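Local structure of DTDP-4-dehydrorhamnose reductase, rfbD ortholog (Clostridium acetobutylicum, 1VL0) at residues Ile125-Glu130 with Arg264-Glu269; Thr193-Val198 with Cys218-Ile223; Ala201-Lys206 with Asp274-Trp279. The protein probably catalyses the reduction of dTDP-6-deoxy-L-lyxo-4-hexulose to dTDP-L-rhamnose, using a bound nicotinamide adenine dinucleotide as cofactor. All coordinates share one frame; numbering follows the deposited sequence.

Contact 1. Residues Ile125-Glu130 with Arg264-Glu269; sequences ITEFDE and RNYMLE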
loop_
_atom_site.group_PDB
_atom_site.type_symbol
_atom_site.label_atom_id
_atom_site.label_comp_id
_atom_site.label_asym_id
_atom_site.label_seq_id
_atom_site.Cartn_x
_atom_site.Cartn_y
_atom_site.Cartn_z
ATOM N N ILE A 125 2.851 12.847 -17.439
ATOM C CA ILE A 125 2.987 12.229 -16.127
ATOM C C ILE A 125 2.570 10.800 -16.255
ATOM O O ILE A 125 1.505 10.528 -16.776
ATOM C CB ILE A 125 2.101 12.960 -15.120
ATOM C CG1 ILE A 125 2.462 14.446 -15.084
ATOM C CG2 ILE A 125 2.244 12.368 -13.761
ATOM C CD1 ILE A 125 1.315 15.278 -14.473
ATOM N N THR A 126 3.409 9.883 -15.784
ATOM C CA THR A 126 3.075 8.456 -15.821
ATOM C C THR A 126 2.497 7.953 -14.509
ATOM O O THR A 126 2.552 8.600 -13.482
ATOM C CB THR A 126 4.251 7.560 -16.159
ATOM O OG1 THR A 126 5.002 7.294 -14.982
ATOM C CG2 THR A 126 5.165 8.156 -17.170
ATOM N N GLU A 127 1.927 6.769 -14.585
ATOM C CA GLU A 127 1.343 6.120 -13.428
ATOM C C GLU A 127 2.368 5.808 -12.320
ATOM O O GLU A 127 1.981 5.443 -11.247
ATOM C CB GLU A 127 0.724 4.809 -13.885
ATOM C CG GLU A 127 -0.436 4.944 -14.870
ATOM C CD GLU A 127 -0.038 5.018 -16.348
ATOM O OE1 GLU A 127 1.119 5.404 -16.675
ATOM O OE2 GLU A 127 -0.917 4.718 -17.186
ATOM N N PHE A 128 3.671 5.895 -12.628
ATOM C CA PHE A 128 4.726 5.603 -11.674
ATOM C C PHE A 128 5.288 6.870 -11.020
ATOM O O PHE A 128 6.164 6.796 -10.209
ATOM C CB PHE A 128 5.859 4.828 -12.344
ATOM C CG PHE A 128 5.406 3.592 -13.051
ATOM C CD1 PHE A 128 4.807 2.568 -12.353
ATOM C CD2 PHE A 128 5.513 3.474 -14.418
ATOM C CE1 PHE A 128 4.336 1.407 -13.012
ATOM C CE2 PHE A 128 5.055 2.332 -15.076
ATOM C CZ PHE A 128 4.475 1.284 -14.351
ATOM N N ASP A 129 4.782 8.023 -11.410
ATOM C CA ASP A 129 5.171 9.270 -10.817
ATOM C C ASP A 129 4.474 9.498 -9.478
ATOM O O ASP A 129 3.426 8.941 -9.220
ATOM C CB ASP A 129 4.839 10.402 -11.791
ATOM C CG ASP A 129 5.774 10.425 -12.987
ATOM O OD1 ASP A 129 6.928 9.962 -12.837
ATOM O OD2 ASP A 129 5.445 10.882 -14.085
ATOM N N GLU A 130 5.039 10.352 -8.631
ATOM C CA GLU A 130 4.461 10.528 -7.312
ATOM C C GLU A 130 3.317 11.530 -7.212
ATOM O O GLU A 130 3.320 12.610 -7.790
ATOM C CB GLU A 130 5.548 10.773 -6.263
ATOM C CG GLU A 130 5.941 12.188 -5.923
ATOM C CD GLU A 130 6.911 12.206 -4.714
ATOM O OE1 GLU A 130 6.510 11.760 -3.592
ATOM O OE2 GLU A 130 8.085 12.639 -4.894
ATOM N N ARG A 264 0.506 10.899 -19.340
ATOM C CA ARG A 264 0.893 9.944 -20.336
ATOM C C ARG A 264 0.102 8.658 -20.062
ATOM O O ARG A 264 0.012 8.216 -18.917
ATOM C CB ARG A 264 2.373 9.679 -20.230
ATOM C CG ARG A 264 2.919 8.825 -21.315
ATOM C CD ARG A 264 4.409 8.744 -21.322
ATOM N NE ARG A 264 4.850 7.771 -22.324
ATOM C CZ ARG A 264 6.108 7.412 -22.555
ATOM N NH1 ARG A 264 7.077 7.955 -21.882
ATOM N NH2 ARG A 264 6.384 6.493 -23.470
ATOM N N ASN A 265 -0.433 8.047 -21.112
ATOM C CA ASN A 265 -1.110 6.787 -21.015
ATOM C C ASN A 265 -0.070 5.672 -21.116
ATOM O O ASN A 265 -0.161 4.756 -21.986
ATOM C CB ASN A 265 -2.143 6.607 -22.145
ATOM C CG ASN A 265 -3.399 7.485 -22.026
ATOM O OD1 ASN A 265 -3.492 8.451 -21.269
ATOM N ND2 ASN A 265 -4.351 7.168 -22.837
ATOM N N TYR A 266 0.861 5.664 -20.161
ATOM C CA TYR A 266 2.065 4.786 -20.189
ATOM C C TYR A 266 1.758 3.311 -19.971
ATOM O O TYR A 266 2.267 2.431 -20.647
ATOM C CB TYR A 266 3.047 5.289 -19.159
ATOM C CG TYR A 266 4.474 4.852 -19.341
ATOM C CD1 TYR A 266 5.047 4.712 -20.582
ATOM C CD2 TYR A 266 5.266 4.583 -18.221
ATOM C CE1 TYR A 266 6.390 4.298 -20.711
ATOM C CE2 TYR A 266 6.549 4.179 -18.326
ATOM C CZ TYR A 266 7.124 4.046 -19.583
ATOM O OH TYR A 266 8.443 3.653 -19.638
HETATM N N MSE A 267 0.859 3.027 -19.061
HETATM C CA MSE A 267 0.504 1.613 -18.806
HETATM C C MSE A 267 -0.182 0.982 -19.975
HETATM O O MSE A 267 -0.008 -0.222 -20.242
HETATM C CB MSE A 267 -0.379 1.509 -17.563
HETATM C CG MSE A 267 0.410 1.666 -16.282
HETATM SE SE MSE A 267 1.364 -0.022 -15.877
HETATM C CE MSE A 267 -0.170 -1.194 -15.580
ATOM N N LEU A 268 -0.996 1.758 -20.679
ATOM C CA LEU A 268 -1.564 1.271 -21.937
ATOM C C LEU A 268 -0.505 0.996 -22.991
ATOM O O LEU A 268 -0.490 -0.083 -23.615
ATOM C CB LEU A 268 -2.618 2.231 -22.454
ATOM C CG LEU A 268 -3.947 2.212 -21.693
ATOM C CD1 LEU A 268 -4.863 3.306 -22.250
ATOM C CD2 LEU A 268 -4.649 0.850 -21.758
ATOM N N GLU A 269 0.413 1.943 -23.153
ATOM C CA GLU A 269 1.542 1.791 -24.073
ATOM C C GLU A 269 2.411 0.574 -23.758
ATOM O O GLU A 269 2.870 -0.116 -24.642
ATOM C CB GLU A 269 2.421 3.032 -24.027
ATOM C CG GLU A 269 1.791 4.292 -24.594
ATOM C CD GLU A 269 2.679 5.553 -24.355
ATOM O OE1 GLU A 269 3.790 5.426 -23.854
ATOM O OE2 GLU A 269 2.259 6.686 -24.667
HETATM O O HOH W 1 -2.247 4.164 -19.382
#
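Glu127 and Phe128 meet Tyr266 and Met267 in a buried, mixed polar and aromatic contact. It joins the loop between strand 107-113 and helix 136-151 to the start of the short helix 266-270. Two hydrogen bonds cross it. Arg264 N donates to Ile125 O at 2.8 Å. Met267 N, in the first turn of the helix, donates to Glu127 OE2 at 3.1 Å and reaches it from above the carboxylate plane. The Glu127 chain bends at chi2 (87°), which brings OE2 to Met267 N. OE2 also accepts from His217 N and from a water, and that water accepts from Leu268 N. Two backbone N-H groups and a water grip this oxygen, which is consistent with a charged carboxylate. The other oxygen, Glu127 OE1, lies against Tyr266 CB at 3.1 Å.

The apolar part lies beside this. Thr126 CG2 is 3.7 Å from Tyr266 CD2, and the two side chains run side by side. Phe128 turns its ring edge to Tyr266, with CE2 3.9 Å from Tyr266 CD2. Met267, a selenomethionine, places SE 3.7 Å from Phe128 CZ, a Met-aromatic contact approached obliquely.

The loop is shaped by a type I turn from Thr126 to Asp129. Thr126 OG1 accepts from Phe128 N at 3.0 Å. Tyr266 OH bonds Asp84 of the second subunit, and Phe128 stacks on Tyr87 of that subunit. An ST turn at Thr126 thus presents Glu127 to the N-terminal turn of a helix, at the interface with the second subunit.

Contact 2. Residues Thr193-Val198 with Cys218-Ile223; sequences TPTSTV and CTCKGI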
loop_
_atom_site.group_PDB
_atom_site.type_symbol
_atom_site.label_atom_id
_atom_site.label_comp_id
_atom_site.label_asym_id
_atom_site.label_seq_id
_atom_site.Cartn_x
_atom_site.Cartn_y
_atom_site.Cartn_z
ATOM N N THR A 193 -5.015 17.539 -21.610
ATOM C CA THR A 193 -5.552 17.011 -22.837
ATOM C C THR A 193 -7.056 16.773 -22.666
ATOM O O THR A 193 -7.434 16.001 -21.777
ATOM C CB THR A 193 -4.953 15.650 -23.179
ATOM O OG1 THR A 193 -3.532 15.681 -22.980
ATOM C CG2 THR A 193 -5.237 15.335 -24.675
ATOM N N PRO A 194 -7.875 17.393 -23.538
ATOM C CA PRO A 194 -9.333 17.157 -23.574
ATOM C C PRO A 194 -9.598 15.704 -23.834
ATOM O O PRO A 194 -8.901 15.130 -24.681
ATOM C CB PRO A 194 -9.784 17.994 -24.771
ATOM C CG PRO A 194 -8.692 19.095 -24.899
ATOM C CD PRO A 194 -7.442 18.391 -24.551
ATOM N N THR A 195 -10.576 15.099 -23.114
ATOM C CA THR A 195 -10.834 13.693 -23.215
ATOM C C THR A 195 -12.288 13.425 -23.358
ATOM O O THR A 195 -13.096 13.975 -22.614
ATOM C CB THR A 195 -10.265 12.947 -21.974
ATOM O OG1 THR A 195 -8.845 13.140 -21.952
ATOM C CG2 THR A 195 -10.457 11.418 -22.077
ATOM N N SER A 196 -12.611 12.647 -24.388
ATOM C CA SER A 196 -14.013 12.284 -24.681
ATOM C C SER A 196 -14.341 11.072 -23.865
ATOM O O SER A 196 -13.511 10.213 -23.734
ATOM C CB SER A 196 -14.206 11.934 -26.190
ATOM O OG SER A 196 -15.564 11.519 -26.436
ATOM N N THR A 197 -15.583 10.942 -23.394
ATOM C CA THR A 197 -16.013 9.717 -22.714
ATOM C C THR A 197 -16.009 8.506 -23.621
ATOM O O THR A 197 -16.017 7.358 -23.168
ATOM C CB THR A 197 -17.435 9.859 -22.129
ATOM O OG1 THR A 197 -18.342 10.384 -23.130
ATOM C CG2 THR A 197 -17.448 10.856 -21.001
ATOM N N VAL A 198 -16.057 8.728 -24.918
ATOM C CA VAL A 198 -16.086 7.606 -25.853
ATOM C C VAL A 198 -14.790 6.843 -25.718
ATOM O O VAL A 198 -14.793 5.630 -25.698
ATOM C CB VAL A 198 -16.231 8.097 -27.322
ATOM C CG1 VAL A 198 -15.993 6.944 -28.338
ATOM C CG2 VAL A 198 -17.611 8.743 -27.505
ATOM N N CYS A 218 -5.751 7.549 -18.618
ATOM C CA CYS A 218 -6.553 7.503 -19.829
ATOM C C CYS A 218 -7.108 8.873 -20.173
ATOM O O CYS A 218 -8.237 9.219 -19.776
ATOM C CB CYS A 218 -7.706 6.509 -19.688
ATOM S SG CYS A 218 -8.518 6.368 -21.284
ATOM N N THR A 219 -6.270 9.669 -20.851
ATOM C CA THR A 219 -6.711 10.822 -21.578
ATOM C C THR A 219 -6.435 10.617 -23.102
ATOM O O THR A 219 -5.676 9.728 -23.524
ATOM C CB THR A 219 -6.015 12.103 -21.075
ATOM O OG1 THR A 219 -4.589 11.991 -21.221
ATOM C CG2 THR A 219 -6.250 12.295 -19.605
ATOM N N CYS A 220 -7.046 11.487 -23.908
ATOM C CA CYS A 220 -6.811 11.462 -25.330
ATOM C C CYS A 220 -5.343 11.804 -25.639
ATOM O O CYS A 220 -4.608 12.319 -24.787
ATOM C CB CYS A 220 -7.833 12.369 -26.075
ATOM S SG CYS A 220 -9.528 11.632 -26.298
ATOM N N LYS A 221 -4.888 11.474 -26.846
ATOM C CA LYS A 221 -3.498 11.780 -27.226
ATOM C C LYS A 221 -3.306 13.253 -27.461
ATOM O O LYS A 221 -4.246 13.957 -27.847
ATOM C CB LYS A 221 -3.092 11.011 -28.468
ATOM C CG LYS A 221 -3.149 9.518 -28.351
ATOM C CD LYS A 221 -2.683 8.929 -29.687
ATOM C CE LYS A 221 -3.071 7.504 -29.954
ATOM N NZ LYS A 221 -2.711 6.703 -28.893
ATOM N N GLY A 222 -2.087 13.743 -27.223
ATOM C CA GLY A 222 -1.775 15.129 -27.462
ATOM C C GLY A 222 -1.773 15.975 -26.204
ATOM O O GLY A 222 -1.862 15.465 -25.088
ATOM N N ILE A 223 -1.669 17.284 -26.411
ATOM C CA ILE A 223 -1.519 18.269 -25.339
ATOM C C ILE A 223 -1.980 19.641 -25.821
ATOM O O ILE A 223 -1.689 20.026 -26.932
ATOM C CB ILE A 223 -0.037 18.329 -24.884
ATOM C CG1 ILE A 223 0.234 19.570 -24.023
ATOM C CG2 ILE A 223 0.901 18.337 -26.110
ATOM C CD1 ILE A 223 1.635 19.653 -23.474
HETATM O O HOH W 2 -3.725 14.348 -20.414
#
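Thr193 and Thr195 bind the backbone of residues 218-223 through their hydroxyls, in a buried contact between a strand end and a loop. Two direct hydrogen bonds cross it. Thr193 OG1 donates to Gly222 O at 2.7 Å, from above the carbonyl plane. Cys220 N donates to Thr195 OG1 at 3.1 Å, with an N-H...O angle of 156°. In both threonines OG1 stands beside the backbone N, anti to the carbonyl carbon (chi1 -45° and -62°).

One water adds a bridge. It donates to Thr193 OG1 at 2.9 Å and to Thr219 OG1 at 2.6 Å. Thr219 OG1 also bonds an unidentified ligand.

The remaining contacts are close C...O approaches, and the packing here is tight. Thr193 CG2 sits 3.1 Å from Cys220 O. Cys220 CB lies 3.3 Å from Pro194 O. The side chains of Thr195 and Thr219 cross at about a right angle, with Thr195 OG1 3.1 Å from Thr219 CB.

Strand 191-196 pairs with strand 155-164, and Thr195 bonds the backbone of Trp162 and Tyr164. Ser196 caps helix 197-210, its OG accepting from Val198 N. Helix 279-290 packs against the contact, with Trp279 on Thr193 and Pro194, and Ser282 on Cys220.

Contact 3. Residues Ala201-Lys206 with Asp274-Trp279; sequences ARVVLK and DITREW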
loop_
_atom_site.group_PDB
_atom_site.type_symbol
_atom_site.label_atom_id
_atom_site.label_comp_id
_atom_site.label_asym_id
_atom_site.label_seq_id
_atom_site.Cartn_x
_atom_site.Cartn_y
_atom_site.Cartn_z
ATOM N N ALA A 201 -14.402 5.260 -22.090
ATOM C CA ALA A 201 -15.240 4.074 -21.944
ATOM C C ALA A 201 -14.703 2.843 -22.680
ATOM O O ALA A 201 -14.822 1.728 -22.209
ATOM C CB ALA A 201 -16.633 4.404 -22.422
ATOM N N ARG A 202 -14.138 3.049 -23.859
ATOM C CA ARG A 202 -13.493 1.992 -24.599
ATOM C C ARG A 202 -12.346 1.431 -23.802
ATOM O O ARG A 202 -12.112 0.238 -23.778
ATOM C CB ARG A 202 -12.964 2.504 -25.951
ATOM C CG ARG A 202 -13.993 2.664 -27.021
ATOM C CD ARG A 202 -13.436 3.300 -28.272
ATOM N NE ARG A 202 -14.460 3.630 -29.289
ATOM C CZ ARG A 202 -14.208 4.363 -30.394
ATOM N NH1 ARG A 202 -12.981 4.849 -30.643
ATOM N NH2 ARG A 202 -15.174 4.609 -31.252
ATOM N N VAL A 203 -11.555 2.303 -23.186
ATOM C CA VAL A 203 -10.432 1.835 -22.396
ATOM C C VAL A 203 -10.903 1.042 -21.159
ATOM O O VAL A 203 -10.411 -0.063 -20.889
ATOM C CB VAL A 203 -9.532 3.005 -21.980
ATOM C CG1 VAL A 203 -8.621 2.595 -20.829
ATOM C CG2 VAL A 203 -8.694 3.437 -23.213
ATOM N N VAL A 204 -11.875 1.598 -20.444
ATOM C CA VAL A 204 -12.440 0.944 -19.280
ATOM C C VAL A 204 -12.871 -0.436 -19.655
ATOM O O VAL A 204 -12.539 -1.386 -18.937
ATOM C CB VAL A 204 -13.589 1.707 -18.673
ATOM C CG1 VAL A 204 -14.401 0.832 -17.690
ATOM C CG2 VAL A 204 -13.051 2.896 -17.941
ATOM N N LEU A 205 -13.612 -0.573 -20.740
ATOM C CA LEU A 205 -14.158 -1.906 -21.093
ATOM C C LEU A 205 -13.096 -2.842 -21.659
ATOM O O LEU A 205 -13.223 -4.074 -21.548
ATOM C CB LEU A 205 -15.301 -1.750 -22.066
ATOM C CG LEU A 205 -16.522 -0.972 -21.528
ATOM C CD1 LEU A 205 -17.497 -0.642 -22.674
ATOM C CD2 LEU A 205 -17.224 -1.710 -20.430
ATOM N N LYS A 206 -12.073 -2.277 -22.296
ATOM C CA LYS A 206 -10.904 -3.044 -22.760
ATOM C C LYS A 206 -10.123 -3.724 -21.598
ATOM O O LYS A 206 -9.840 -4.925 -21.644
ATOM C CB LYS A 206 -9.941 -2.106 -23.510
ATOM C CG LYS A 206 -8.610 -2.713 -24.032
ATOM C CD LYS A 206 -7.606 -1.547 -24.484
ATOM C CE LYS A 206 -6.187 -2.034 -24.978
ATOM N NZ LYS A 206 -6.366 -3.231 -25.944
ATOM N N ASP A 274 -2.317 1.891 -26.317
ATOM C CA ASP A 274 -3.034 3.149 -26.136
ATOM C C ASP A 274 -4.019 3.394 -27.289
ATOM O O ASP A 274 -3.692 4.016 -28.296
ATOM C CB ASP A 274 -2.084 4.328 -26.009
ATOM C CG ASP A 274 -2.836 5.641 -25.716
ATOM O OD1 ASP A 274 -4.077 5.551 -25.449
ATOM O OD2 ASP A 274 -2.295 6.776 -25.686
ATOM N N ILE A 275 -5.236 2.906 -27.121
ATOM C CA ILE A 275 -6.266 3.041 -28.129
ATOM C C ILE A 275 -6.972 4.373 -28.165
ATOM O O ILE A 275 -7.873 4.535 -28.943
ATOM C CB ILE A 275 -7.292 1.908 -27.971
ATOM C CG1 ILE A 275 -7.988 1.943 -26.595
ATOM C CG2 ILE A 275 -6.607 0.556 -28.193
ATOM C CD1 ILE A 275 -9.307 1.227 -26.587
ATOM N N THR A 276 -6.607 5.335 -27.315
ATOM C CA THR A 276 -7.247 6.647 -27.376
ATOM C C THR A 276 -6.853 7.361 -28.658
ATOM O O THR A 276 -5.850 7.054 -29.270
ATOM C CB THR A 276 -6.914 7.563 -26.190
ATOM O OG1 THR A 276 -5.489 7.767 -26.085
ATOM C CG2 THR A 276 -7.330 6.942 -24.895
ATOM N N ARG A 277 -7.665 8.327 -29.051
ATOM C CA ARG A 277 -7.403 9.064 -30.257
ATOM C C ARG A 277 -6.846 10.419 -29.915
ATOM O O ARG A 277 -6.910 10.882 -28.776
ATOM C CB ARG A 277 -8.693 9.238 -31.072
ATOM C CG ARG A 277 -9.261 7.948 -31.584
ATOM C CD ARG A 277 -10.642 8.068 -32.072
ATOM N NE ARG A 277 -11.545 8.435 -30.993
ATOM C CZ ARG A 277 -12.832 8.636 -31.128
ATOM N NH1 ARG A 277 -13.407 8.529 -32.312
ATOM N NH2 ARG A 277 -13.551 8.931 -30.066
ATOM N N GLU A 278 -6.291 11.049 -30.927
ATOM C CA GLU A 278 -5.829 12.442 -30.833
ATOM C C GLU A 278 -7.020 13.305 -30.422
ATOM O O GLU A 278 -8.139 13.116 -30.909
ATOM C CB GLU A 278 -5.314 12.905 -32.205
ATOM C CG GLU A 278 -4.000 12.296 -32.654
ATOM C CD GLU A 278 -2.822 12.781 -31.838
ATOM O OE1 GLU A 278 -2.876 13.923 -31.269
ATOM O OE2 GLU A 278 -1.840 11.997 -31.770
ATOM N N TRP A 279 -6.758 14.288 -29.560
ATOM C CA TRP A 279 -7.821 15.001 -28.923
ATOM C C TRP A 279 -8.715 15.716 -29.925
ATOM O O TRP A 279 -9.914 15.727 -29.792
ATOM C CB TRP A 279 -7.252 15.933 -27.858
ATOM C CG TRP A 279 -6.515 17.157 -28.284
ATOM C CD1 TRP A 279 -5.162 17.295 -28.437
ATOM C CD2 TRP A 279 -7.078 18.453 -28.530
ATOM N NE1 TRP A 279 -4.851 18.590 -28.770
ATOM C CE2 TRP A 279 -6.001 19.326 -28.848
ATOM C CE3 TRP A 279 -8.382 18.966 -28.543
ATOM C CZ2 TRP A 279 -6.196 20.677 -29.168
ATOM C CZ3 TRP A 279 -8.580 20.268 -28.834
ATOM C CH2 TRP A 279 -7.472 21.143 -29.138
HETATM O O HOH W 3 -10.855 5.367 -28.790
#
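Ile275 lies against Arg202, Val203 and Lys206 on one side of helix 197-210. Its CG1 is 3.8 Å from Val203 CG2. Its CD1 is 3.9 Å from Arg202 CB and equally far from Lys206 CD. The aliphatic part of Lys206 runs past Ile275 in the opposite direction, and so does Val203. CG1 of Ile275 stands between its backbone N and carbonyl carbon (chi1 61°), which turns CD1 in between the two basic side chains. Thr276 CG2 makes a looser contact with Val203 CG2.

Two arginines meet next to this apolar patch. Arg202 NH1 sits over the centre of one face of the Arg277 guanidinium, 3.8 Å from Arg277 CZ. The two planes are 46° apart, so this is not a parallel stack. The extended chain of Arg202 crosses Arg277 at about a right angle, which carries NH1 over that face. Nearby carboxylates probably offset the like charges, since Arg277 NH2 forms salt bridges with both Asp199 and Glu285. A water also joins the segments. It accepts from Arg202 NH1 at 2.9 Å and donates to Ile275 O at 3.1 Å.

Further out, Lys206 NZ pairs with Glu210 and donates to Thr272 O. Asp274 shapes the loop behind Ile275. Its OD1 takes bonds from Thr276 N at 3.2 Å and Thr276 OG1 at 2.7 Å, both from the same face of the carboxylate. Leu268 of helix 266-270 packs on both Val203 and Asp274. The Asx turn at Asp274 thus sets Ile275 against helix 197-210, in the loop that connects helix 266-270 to the C-terminal helix 279-290.

Asn265 connects all three contacts. Its ND2 lies 3.0 Å from Thr219 O of contact 2 and 3.1 Å from Asp274 OD1 of contact 3, both probable hydrogen bonds. Contacts 2 and 3 are the closest pair, with centres about 8 Å apart; each is about 14 Å from contact 1. Their loops are joined by Lys221 N to Arg277 O (2.9 Å) and Lys221 O to Trp279 N (3.1 Å). The Thr195 side chain is about 8 Å from the bound 1,4-dihydronicotinamide adenine dinucleotide. The side chains of Asn265 and Thr219 each come within about 3 Å of an unidentified ligand, probably a component of the crystallisation liquor, although such molecules often mark pockets.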